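Local structure of glyoxylate-induced Protein (Pseudomonas aeruginosa, 1SQ4) at residues 69-74 / 138-143; 226-231 / 245-250; 179-184 / 192-197; 104-109 / 119-124. The protein is of unproven function but may act as a ureidoglycine aminohydrolase built from two cupin domains. One frame throughout, in Å; residues are numbered along the deposited sequence.

Interaction 1. Residues 69-74 / 138-143; sequences SQYIVE and FHWIRK
Tyr-71 and Trp-140 form an antiparallel hydrogen-bonded pair, and their side chains run off the sheet the same way. The tyrosine ring turns its edge to the face of the indole. The planes stand at 88°, and the centroid of the Tyr-71 ring lies 5.3 Å from that of the six-membered ring of Trp-140. This is an offset edge-to-face pair. Its nearest atoms are CD2 of Tyr-71 and CE3 of Trp-140, 3.5 Å apart. CD of Arg-142 lies over the same indole face, while its guanidinium goes on to a salt bridge with Glu-85. The Tyr-71 hydroxyl bonds to His-269 and Met-270 of the second subunit.

Val-73 sits alongside Phe-138. Its CB is 4.0 Å from the centroid of the Phe-138 ring, a CH-pi contact over one face. The phenylalanine places CG between its backbone N and carbonyl carbon (chi1 63°), which brings the ring to the valine.

On the face with Gln-70, Ile-72 and His-139 an amide meets an imidazole. NE2 of Gln-70 donates to ND1 of His-139 at 3.1 Å, in the imidazole plane. CG1 of Ile-72 covers one face of that ring. OE1 of Gln-70 is held by Tyr-263.

Paired backbone bonds join the strands, with strands 52-57 and 90-98 on their outer edges. Such an antiparallel sheet is typical of the cupin beta barrel.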
# COMPACT_ATOMS: atom_id res chain seq x y z
N SER A 69 -25.65 -6.06 19.08
CA SER A 69 -24.97 -5.36 20.15
C SER A 69 -24.57 -6.48 21.11
O SER A 69 -25.35 -7.40 21.39
CB SER A 69 -25.92 -4.35 20.81
OG SER A 69 -26.35 -4.77 22.09
N GLN A 70 -23.33 -6.43 21.58
CA GLN A 70 -22.83 -7.45 22.49
C GLN A 70 -22.19 -6.78 23.69
O GLN A 70 -21.46 -5.80 23.55
CB GLN A 70 -21.81 -8.32 21.76
CG GLN A 70 -21.05 -9.28 22.64
CD GLN A 70 -20.01 -10.07 21.86
OE1 GLN A 70 -19.57 -9.66 20.78
NE2 GLN A 70 -19.58 -11.20 22.42
N TYR A 71 -22.49 -7.27 24.88
CA TYR A 71 -21.88 -6.71 26.08
C TYR A 71 -21.31 -7.86 26.91
O TYR A 71 -21.78 -8.99 26.81
CB TYR A 71 -22.89 -5.98 26.96
CG TYR A 71 -23.86 -5.04 26.28
CD1 TYR A 71 -23.47 -4.26 25.20
CD2 TYR A 71 -25.13 -4.86 26.80
CE1 TYR A 71 -24.33 -3.31 24.66
CE2 TYR A 71 -26.00 -3.91 26.26
CZ TYR A 71 -25.58 -3.14 25.19
OH TYR A 71 -26.41 -2.16 24.69
N ILE A 72 -20.29 -7.57 27.71
CA ILE A 72 -19.73 -8.58 28.58
C ILE A 72 -19.87 -7.97 29.96
O ILE A 72 -19.07 -7.13 30.39
CB ILE A 72 -18.24 -8.91 28.23
CG1 ILE A 72 -18.16 -9.55 26.85
CG2 ILE A 72 -17.68 -9.91 29.23
CD1 ILE A 72 -16.75 -9.95 26.41
N VAL A 73 -20.93 -8.40 30.64
CA VAL A 73 -21.29 -7.88 31.95
C VAL A 73 -20.69 -8.57 33.16
O VAL A 73 -20.69 -9.79 33.27
CB VAL A 73 -22.81 -7.86 32.11
CG1 VAL A 73 -23.19 -7.31 33.46
CG2 VAL A 73 -23.41 -7.03 31.00
N GLU A 74 -20.19 -7.77 34.08
CA GLU A 74 -19.60 -8.28 35.30
C GLU A 74 -20.45 -7.79 36.46
O GLU A 74 -20.56 -6.58 36.71
CB GLU A 74 -18.16 -7.76 35.43
CG GLU A 74 -17.50 -8.01 36.78
CD GLU A 74 -16.13 -7.35 36.91
OE1 GLU A 74 -15.66 -7.17 38.05
OE2 GLU A 74 -15.50 -7.01 35.89
N PHE A 138 -21.12 -12.62 32.19
CA PHE A 138 -21.86 -13.19 31.07
C PHE A 138 -21.89 -12.28 29.85
O PHE A 138 -21.61 -11.09 29.94
CB PHE A 138 -23.30 -13.50 31.48
CG PHE A 138 -24.11 -12.28 31.87
CD1 PHE A 138 -23.95 -11.70 33.12
CD2 PHE A 138 -25.08 -11.77 31.02
CE1 PHE A 138 -24.73 -10.63 33.51
CE2 PHE A 138 -25.87 -10.70 31.40
CZ PHE A 138 -25.71 -10.13 32.64
N HIS A 139 -22.25 -12.88 28.72
CA HIS A 139 -22.35 -12.16 27.46
C HIS A 139 -23.81 -11.84 27.22
O HIS A 139 -24.68 -12.67 27.48
CB HIS A 139 -21.82 -13.01 26.30
CG HIS A 139 -20.33 -13.08 26.22
ND1 HIS A 139 -19.62 -12.68 25.11
CD2 HIS A 139 -19.40 -13.51 27.11
CE1 HIS A 139 -18.33 -12.86 25.32
NE2 HIS A 139 -18.17 -13.37 26.53
N TRP A 140 -24.08 -10.64 26.71
CA TRP A 140 -25.44 -10.23 26.44
C TRP A 140 -25.52 -9.74 24.99
O TRP A 140 -25.03 -8.67 24.65
CB TRP A 140 -25.84 -9.13 27.43
CG TRP A 140 -27.26 -8.63 27.36
CD1 TRP A 140 -28.27 -9.12 26.58
CD2 TRP A 140 -27.80 -7.48 28.03
NE1 TRP A 140 -29.41 -8.34 26.73
CE2 TRP A 140 -29.14 -7.33 27.61
CE3 TRP A 140 -27.28 -6.56 28.95
CZ2 TRP A 140 -29.96 -6.30 28.07
CZ3 TRP A 140 -28.10 -5.53 29.41
CH2 TRP A 140 -29.43 -5.41 28.96
N ILE A 141 -26.13 -10.55 24.14
CA ILE A 141 -26.26 -10.21 22.74
C ILE A 141 -27.67 -9.69 22.44
O ILE A 141 -28.66 -10.38 22.69
CB ILE A 141 -25.93 -11.44 21.91
CG1 ILE A 141 -24.53 -11.93 22.27
CG2 ILE A 141 -26.00 -11.11 20.44
CD1 ILE A 141 -24.18 -13.29 21.73
N ARG A 142 -27.75 -8.48 21.88
CA ARG A 142 -29.04 -7.87 21.57
C ARG A 142 -29.31 -7.60 20.10
O ARG A 142 -28.38 -7.39 19.32
CB ARG A 142 -29.19 -6.54 22.33
CG ARG A 142 -29.26 -6.69 23.85
CD ARG A 142 -29.07 -5.37 24.58
NE ARG A 142 -30.25 -4.49 24.58
CZ ARG A 142 -30.39 -3.43 23.79
NH1 ARG A 142 -29.44 -3.12 22.92
NH2 ARG A 142 -31.47 -2.67 23.89
N LYS A 143 -30.58 -7.60 19.74
CA LYS A 143 -31.01 -7.33 18.38
C LYS A 143 -32.49 -7.03 18.34
O LYS A 143 -33.27 -7.58 19.11
CB LYS A 143 -30.75 -8.53 17.46
CG LYS A 143 -31.32 -8.37 16.04
CD LYS A 143 -31.33 -9.72 15.34
CE LYS A 143 -31.75 -9.66 13.86
NZ LYS A 143 -33.01 -8.93 13.57
O HOH W 1 -25.58 -6.34 24.16

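Interaction 2. Residues 226-231 / 245-250; sequences RLNQDW and FCPQAC
Arg-226 and Ala-249 meet on one face of a strand pair. The Ala-249 methyl lies against the first carbons of the arginine, with CB of Ala-249 3.8 Å from CG of Arg-226. Beyond CG the arginine chain bends (chi2 72°) and the guanidinium turns off from strand 248-251. Trp-231, on the returning strand, lays one ring face over CD of Arg-226. The same indole reaches the alanine from an oblique angle, CH2 of Trp-231 being 4.2 Å from CB of Ala-249. This side of the pair borders other chains. Arg-226 packs on Thr-21 of the third subunit, and Trp-231 on Trp-231 of the fourth.

At the other end Asn-228 and Pro-247 lie alongside, pointing the same way. OD1 of Asn-228 is 3.8 Å from CD of Pro-247. SG of Cys-246 comes up to CB of Asn-228, at 3.7 Å. Leu-227 and Gln-248 point to the opposite face, where the glutamine amide bonds to Tyr-225.

Three backbone bonds fix this order. Arg-226 and Ala-249 exchange two, and N of Asn-228 donates to O of Pro-247 at 3.0 Å. The last bond carries the pairing just past the end of the strand. There the chain reverses through Asn-228 and Gln-229, both with positive phi, while Leu-227 and Asp-230 bond to each other in both directions. The tight two-residue hairpin, flanked by a third antiparallel strand, belongs to the smaller sheet of the second cupin barrel.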
# COMPACT_ATOMS: atom_id res chain seq x y z
N ARG A 226 -7.69 -17.41 9.11
CA ARG A 226 -7.47 -16.69 7.87
C ARG A 226 -8.70 -15.82 7.57
O ARG A 226 -9.77 -16.35 7.30
CB ARG A 226 -7.24 -17.71 6.76
CG ARG A 226 -7.15 -17.15 5.37
CD ARG A 226 -5.86 -16.41 5.18
NE ARG A 226 -5.60 -16.08 3.78
CZ ARG A 226 -5.29 -16.97 2.83
NH1 ARG A 226 -5.20 -18.25 3.13
NH2 ARG A 226 -5.06 -16.55 1.59
N LEU A 227 -8.54 -14.51 7.64
CA LEU A 227 -9.65 -13.60 7.33
C LEU A 227 -9.29 -12.90 6.03
O LEU A 227 -8.41 -12.05 6.00
CB LEU A 227 -9.82 -12.56 8.45
CG LEU A 227 -10.14 -13.13 9.84
CD1 LEU A 227 -9.75 -12.13 10.91
CD2 LEU A 227 -11.61 -13.49 9.93
N ASN A 228 -9.95 -13.29 4.95
CA ASN A 228 -9.71 -12.69 3.65
C ASN A 228 -8.23 -12.50 3.28
O ASN A 228 -7.70 -11.40 3.41
CB ASN A 228 -10.42 -11.33 3.58
CG ASN A 228 -10.16 -10.61 2.27
OD1 ASN A 228 -10.29 -11.19 1.19
ND2 ASN A 228 -9.81 -9.34 2.36
N GLN A 229 -7.56 -13.55 2.83
CA GLN A 229 -6.16 -13.39 2.42
C GLN A 229 -5.18 -13.02 3.53
O GLN A 229 -3.99 -12.84 3.28
CB GLN A 229 -6.07 -12.33 1.31
CG GLN A 229 -6.75 -12.74 0.03
CD GLN A 229 -6.03 -13.89 -0.64
OE1 GLN A 229 -5.01 -13.70 -1.32
NE2 GLN A 229 -6.54 -15.11 -0.42
N ASP A 230 -5.67 -12.90 4.76
CA ASP A 230 -4.80 -12.54 5.88
C ASP A 230 -4.86 -13.51 7.05
O ASP A 230 -5.90 -13.69 7.67
CB ASP A 230 -5.16 -11.14 6.39
CG ASP A 230 -4.74 -10.04 5.44
OD1 ASP A 230 -5.30 -8.93 5.53
OD2 ASP A 230 -3.84 -10.28 4.61
N TRP A 231 -3.74 -14.15 7.37
CA TRP A 231 -3.71 -15.06 8.49
C TRP A 231 -3.40 -14.28 9.77
O TRP A 231 -2.47 -13.46 9.81
CB TRP A 231 -2.64 -16.14 8.30
CG TRP A 231 -2.92 -17.13 7.20
CD1 TRP A 231 -2.46 -17.07 5.91
CD2 TRP A 231 -3.67 -18.34 7.31
NE1 TRP A 231 -2.87 -18.19 5.22
CE2 TRP A 231 -3.62 -18.98 6.05
CE3 TRP A 231 -4.38 -18.96 8.35
CZ2 TRP A 231 -4.24 -20.21 5.81
CZ3 TRP A 231 -5.01 -20.17 8.11
CH2 TRP A 231 -4.93 -20.78 6.84
N PHE A 245 -19.19 -12.12 2.78
CA PHE A 245 -18.46 -12.85 1.78
C PHE A 245 -17.00 -12.92 2.14
O PHE A 245 -16.20 -13.48 1.40
CB PHE A 245 -18.65 -12.20 0.42
CG PHE A 245 -20.06 -12.21 -0.05
CD1 PHE A 245 -20.65 -13.39 -0.48
CD2 PHE A 245 -20.80 -11.04 -0.06
CE1 PHE A 245 -21.97 -13.41 -0.93
CE2 PHE A 245 -22.12 -11.04 -0.50
CZ PHE A 245 -22.71 -12.23 -0.93
N CYS A 246 -16.64 -12.36 3.29
CA CYS A 246 -15.25 -12.40 3.73
C CYS A 246 -14.80 -13.85 3.89
O CYS A 246 -15.36 -14.60 4.69
CB CYS A 246 -15.11 -11.67 5.07
SG CYS A 246 -13.41 -11.67 5.69
N PRO A 247 -13.78 -14.28 3.13
CA PRO A 247 -13.32 -15.67 3.24
C PRO A 247 -12.86 -16.02 4.66
O PRO A 247 -12.28 -15.18 5.36
CB PRO A 247 -12.18 -15.74 2.23
CG PRO A 247 -12.59 -14.72 1.20
CD PRO A 247 -13.06 -13.58 2.05
N GLN A 248 -13.11 -17.25 5.08
CA GLN A 248 -12.73 -17.71 6.41
C GLN A 248 -12.09 -19.08 6.39
O GLN A 248 -12.72 -20.07 6.01
CB GLN A 248 -13.95 -17.78 7.31
CG GLN A 248 -14.82 -16.54 7.31
CD GLN A 248 -15.96 -16.67 8.28
OE1 GLN A 248 -15.73 -16.88 9.47
NE2 GLN A 248 -17.19 -16.55 7.80
N ALA A 249 -10.84 -19.15 6.82
CA ALA A 249 -10.11 -20.41 6.87
C ALA A 249 -9.55 -20.52 8.26
O ALA A 249 -9.15 -19.52 8.87
CB ALA A 249 -9.00 -20.42 5.86
N CYS A 250 -9.50 -21.73 8.78
CA CYS A 250 -8.99 -21.89 10.12
C CYS A 250 -7.87 -22.89 10.22
O CYS A 250 -7.84 -23.88 9.49
CB CYS A 250 -10.13 -22.28 11.05
SG CYS A 250 -9.60 -22.41 12.76

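Interaction 3. Residues 179-184 / 192-197; sequences TRFVDM and HVNIVN. With SCN (thiocyanate ion), chain D.
Thr-179 pairs with Ile-195 through two backbone bonds, with N of Thr-179 3.0 Å from O of Ile-195. This is the one beta bridge of the contact, and the chain leaves the sheet after it.

Arg-180 crosses Asn-194 obliquely. The chain is extended from CG to NE (chi3 179°), and this carries the guanidinium past the asparagine to a thiocyanate ion. There NH2 of Arg-180 donates to N of the ion at 3.0 Å. The sulfur end of the ion lies 3.5 Å from ND2 of Asn-194. The ion probably comes from the crystallisation liquor.

Phe-181 sets its ring edge against the strand, with CE2 3.9 Å from CA of Asn-194. Its ring also stacks with Tyr-117, whose hydroxyl bonds to O of Val-193.

CG1 of Val-182 approaches His-192 at 4.0 Å from its NE2. Met-184, a selenomethionine, then bends back. Its CE lies over one face of the His-192 ring, and its SE sits 3.6 Å above the guanidinium plane of Arg-180.

The sheet thus passes into a loop that folds back over strand 191-198, an inner strand of the larger sheet of the second cupin barrel.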
# COMPACT_ATOMS: atom_id res chain seq x y z
N THR A 179 -22.43 -26.27 17.77
CA THR A 179 -23.47 -26.52 18.75
C THR A 179 -24.55 -25.46 18.57
O THR A 179 -24.27 -24.27 18.65
CB THR A 179 -22.94 -26.47 20.18
OG1 THR A 179 -23.62 -25.43 20.90
CG2 THR A 179 -21.45 -26.19 20.17
N ARG A 180 -25.77 -25.90 18.31
CA ARG A 180 -26.90 -25.00 18.07
C ARG A 180 -27.94 -25.09 19.17
O ARG A 180 -28.06 -26.11 19.84
CB ARG A 180 -27.53 -25.34 16.72
CG ARG A 180 -26.55 -25.23 15.57
CD ARG A 180 -27.11 -25.79 14.29
NE ARG A 180 -26.15 -25.64 13.20
CZ ARG A 180 -26.22 -26.28 12.04
NH1 ARG A 180 -27.22 -27.12 11.81
NH2 ARG A 180 -25.29 -26.08 11.12
N PHE A 181 -28.70 -24.02 19.33
CA PHE A 181 -29.71 -23.96 20.38
C PHE A 181 -31.10 -23.80 19.82
O PHE A 181 -32.08 -23.68 20.57
CB PHE A 181 -29.39 -22.80 21.31
CG PHE A 181 -28.00 -22.83 21.85
CD1 PHE A 181 -27.74 -23.32 23.12
CD2 PHE A 181 -26.93 -22.42 21.06
CE1 PHE A 181 -26.45 -23.40 23.62
CE2 PHE A 181 -25.63 -22.49 21.54
CZ PHE A 181 -25.39 -22.98 22.82
N VAL A 182 -31.20 -23.80 18.50
CA VAL A 182 -32.47 -23.63 17.84
C VAL A 182 -32.53 -24.46 16.57
O VAL A 182 -31.54 -24.61 15.86
CB VAL A 182 -32.71 -22.16 17.48
CG1 VAL A 182 -33.79 -22.04 16.43
CG2 VAL A 182 -33.11 -21.40 18.72
N ASP A 183 -33.71 -25.00 16.28
CA ASP A 183 -33.89 -25.80 15.10
C ASP A 183 -33.77 -24.92 13.86
O ASP A 183 -34.47 -23.92 13.73
CB ASP A 183 -35.25 -26.47 15.12
CG ASP A 183 -35.33 -27.63 14.18
OD1 ASP A 183 -35.01 -27.44 12.99
OD2 ASP A 183 -35.71 -28.73 14.64
N MSE A 184 -32.88 -25.32 12.95
CA MSE A 184 -32.64 -24.58 11.72
C MSE A 184 -33.91 -24.31 10.94
O MSE A 184 -33.93 -23.46 10.06
CB MSE A 184 -31.69 -25.36 10.82
CG MSE A 184 -30.33 -25.59 11.44
SE MSE A 184 -29.20 -24.02 11.40
CE MSE A 184 -29.40 -23.46 13.26
N HIS A 192 -29.35 -16.55 15.25
CA HIS A 192 -28.78 -17.72 15.87
C HIS A 192 -27.51 -17.29 16.59
O HIS A 192 -26.77 -16.43 16.12
CB HIS A 192 -28.42 -18.77 14.82
CG HIS A 192 -29.60 -19.41 14.15
ND1 HIS A 192 -29.50 -20.03 12.92
CD2 HIS A 192 -30.88 -19.58 14.55
CE1 HIS A 192 -30.67 -20.56 12.60
NE2 HIS A 192 -31.53 -20.30 13.57
N VAL A 193 -27.30 -17.87 17.76
CA VAL A 193 -26.11 -17.61 18.56
C VAL A 193 -25.63 -19.02 18.89
O VAL A 193 -26.18 -19.67 19.79
CB VAL A 193 -26.44 -16.85 19.87
CG1 VAL A 193 -25.17 -16.53 20.63
CG2 VAL A 193 -27.18 -15.56 19.56
N ASN A 194 -24.65 -19.51 18.15
CA ASN A 194 -24.11 -20.86 18.37
C ASN A 194 -22.65 -20.78 18.80
O ASN A 194 -22.12 -19.70 19.01
CB ASN A 194 -24.18 -21.71 17.10
CG ASN A 194 -25.50 -21.55 16.36
OD1 ASN A 194 -26.58 -21.77 16.92
ND2 ASN A 194 -25.41 -21.19 15.08
N ILE A 195 -22.03 -21.94 18.93
CA ILE A 195 -20.62 -22.02 19.28
C ILE A 195 -19.97 -22.96 18.28
O ILE A 195 -20.40 -24.10 18.12
CB ILE A 195 -20.40 -22.59 20.68
CG1 ILE A 195 -21.20 -21.79 21.69
CG2 ILE A 195 -18.90 -22.53 21.03
CD1 ILE A 195 -21.04 -22.29 23.11
N VAL A 196 -18.97 -22.46 17.57
CA VAL A 196 -18.27 -23.26 16.58
C VAL A 196 -17.11 -23.96 17.28
O VAL A 196 -16.31 -23.32 17.95
CB VAL A 196 -17.76 -22.36 15.45
CG1 VAL A 196 -17.14 -23.21 14.35
CG2 VAL A 196 -18.90 -21.52 14.92
N ASN A 197 -17.03 -25.27 17.12
CA ASN A 197 -15.98 -26.06 17.74
C ASN A 197 -14.97 -26.64 16.76
O ASN A 197 -15.34 -27.33 15.81
CB ASN A 197 -16.60 -27.22 18.51
CG ASN A 197 -17.84 -26.84 19.24
OD1 ASN A 197 -17.83 -25.94 20.08
ND2 ASN A 197 -18.92 -27.52 18.94
S SCN D . -22.66 -21.54 12.90
C SCN D . -23.35 -22.68 11.86
N SCN D . -23.78 -23.46 11.16

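Interaction 4. Residues 104-109 / 119-124; sequences TLQGQV and FIPPGA
Leu-105 meets Ile-120 through methyl groups. CD1 of Leu-105 lies 3.9 Å from CG2 of Ile-120, and the two side chains cross at a slant. The other leucine branch, CD2, rests 3.5 Å from O of Phe-119. Leu-105 extends its CG anti to the backbone N (chi1 -176°), which sends both methyls across to the second segment.

Gln-106 adds a looser contact. Its chain bends at chi2 and lays the amide along the turn that follows Ile-120. NE2 of Gln-106 is 4.0 Å from CG of Pro-121, and OE1 of Gln-106 is 4.1 Å from CB of Ala-124.

Two turns place these groups. In the hairpin, N of Leu-105 donates to O of Gln-108 at 2.9 Å, and the return bond is weak. Gln-106 and Gly-107 both have positive phi there. On the other side Pro-121 to Ala-124 form a type II beta turn. Its closing bond runs from N of Ala-124 to O of Pro-121, 2.9 Å. Gly-123 takes the positive phi of this turn.

Further out, Ile-120 is tied to Ala-92 by a backbone bond, and Leu-105 also packs on Tyr-126 and Ala-156.

No hydrogen bond joins the two segments. The contact therefore depends on apolar surface and on the shape of the turns, and across it the glutamine amide makes only van der Waals contact.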
# COMPACT_ATOMS: atom_id res chain seq x y z
N THR A 104 -34.64 -14.68 36.14
CA THR A 104 -36.06 -14.90 36.34
C THR A 104 -36.68 -14.59 34.99
O THR A 104 -36.83 -13.42 34.62
CB THR A 104 -36.62 -13.98 37.43
OG1 THR A 104 -35.97 -14.27 38.67
CG2 THR A 104 -38.10 -14.18 37.60
N LEU A 105 -37.01 -15.63 34.24
CA LEU A 105 -37.57 -15.46 32.92
C LEU A 105 -38.90 -16.16 32.79
O LEU A 105 -39.01 -17.36 33.07
CB LEU A 105 -36.59 -16.00 31.88
CG LEU A 105 -36.97 -15.81 30.41
CD1 LEU A 105 -37.05 -14.33 30.13
CD2 LEU A 105 -35.96 -16.48 29.50
N GLN A 106 -39.91 -15.42 32.37
CA GLN A 106 -41.24 -15.99 32.20
C GLN A 106 -41.70 -16.66 33.48
O GLN A 106 -42.07 -17.84 33.48
CB GLN A 106 -41.23 -17.03 31.07
CG GLN A 106 -42.14 -16.67 29.91
CD GLN A 106 -41.71 -15.38 29.22
OE1 GLN A 106 -41.47 -14.35 29.87
NE2 GLN A 106 -41.63 -15.43 27.89
N GLY A 107 -41.67 -15.91 34.57
CA GLY A 107 -42.09 -16.43 35.86
C GLY A 107 -41.43 -17.75 36.22
O GLY A 107 -42.07 -18.62 36.81
N GLN A 108 -40.16 -17.89 35.86
CA GLN A 108 -39.39 -19.09 36.14
C GLN A 108 -37.97 -18.69 36.50
O GLN A 108 -37.28 -18.09 35.69
CB GLN A 108 -39.37 -20.01 34.92
CG GLN A 108 -38.60 -21.31 35.14
CD GLN A 108 -39.49 -22.44 35.62
OE1 GLN A 108 -40.39 -22.24 36.43
NE2 GLN A 108 -39.23 -23.65 35.13
N VAL A 109 -37.53 -19.03 37.71
CA VAL A 109 -36.18 -18.69 38.15
C VAL A 109 -35.17 -19.76 37.74
O VAL A 109 -35.38 -20.94 38.01
CB VAL A 109 -36.12 -18.51 39.69
CG1 VAL A 109 -34.76 -18.02 40.12
CG2 VAL A 109 -37.19 -17.53 40.13
N PHE A 119 -32.31 -17.61 26.12
CA PHE A 119 -32.89 -16.83 25.04
C PHE A 119 -34.11 -16.09 25.56
O PHE A 119 -35.06 -16.69 26.08
CB PHE A 119 -33.29 -17.71 23.86
CG PHE A 119 -34.01 -16.97 22.76
CD1 PHE A 119 -35.39 -17.03 22.65
CD2 PHE A 119 -33.30 -16.13 21.90
CE1 PHE A 119 -36.06 -16.27 21.70
CE2 PHE A 119 -33.97 -15.36 20.95
CZ PHE A 119 -35.35 -15.44 20.85
N ILE A 120 -34.08 -14.78 25.41
CA ILE A 120 -35.16 -13.95 25.89
C ILE A 120 -35.83 -13.34 24.69
O ILE A 120 -35.18 -12.68 23.91
CB ILE A 120 -34.59 -12.84 26.77
CG1 ILE A 120 -33.73 -13.47 27.87
CG2 ILE A 120 -35.68 -12.01 27.37
CD1 ILE A 120 -33.10 -12.44 28.76
N PRO A 121 -37.13 -13.62 24.51
CA PRO A 121 -37.89 -13.08 23.37
C PRO A 121 -38.21 -11.59 23.55
O PRO A 121 -38.28 -11.09 24.67
CB PRO A 121 -39.14 -13.96 23.34
CG PRO A 121 -39.30 -14.38 24.76
CD PRO A 121 -37.88 -14.69 25.17
N PRO A 122 -38.43 -10.88 22.44
CA PRO A 122 -38.73 -9.45 22.49
C PRO A 122 -39.89 -9.07 23.40
O PRO A 122 -40.94 -9.69 23.36
CB PRO A 122 -38.97 -9.10 21.03
CG PRO A 122 -39.56 -10.35 20.49
CD PRO A 122 -38.73 -11.43 21.12
N GLY A 123 -39.66 -8.04 24.22
CA GLY A 123 -40.67 -7.57 25.14
C GLY A 123 -40.88 -8.49 26.33
O GLY A 123 -41.70 -8.22 27.20
N ALA A 124 -40.13 -9.58 26.40
CA ALA A 124 -40.30 -10.51 27.50
C ALA A 124 -39.79 -9.95 28.83
O ALA A 124 -38.71 -9.37 28.90
CB ALA A 124 -39.60 -11.83 27.19

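In the fold
Interactions 1 and 4 belong to the first cupin domain, and interaction 2 to the second. Interaction 1 is the most central, its centre about 7 Å from that of the chain, and joins full strands by backbone bonds, an aromatic pair, CH-pi contacts and a buried polar pair. It touches interaction 3 directly, Ile-141 packing on Val-193, so the two barrels meet there. Interaction 3 mixes one bridge with loop side chains and a bound anion. Interactions 2 and 4 lie on opposite sides of the chain's centre, their own centres about 37 Å apart. Both involve hairpin ends. Interaction 2 keeps strand pairing and borders other subunits, whereas interaction 4 relies on apolar contacts and has an exposed glutamine.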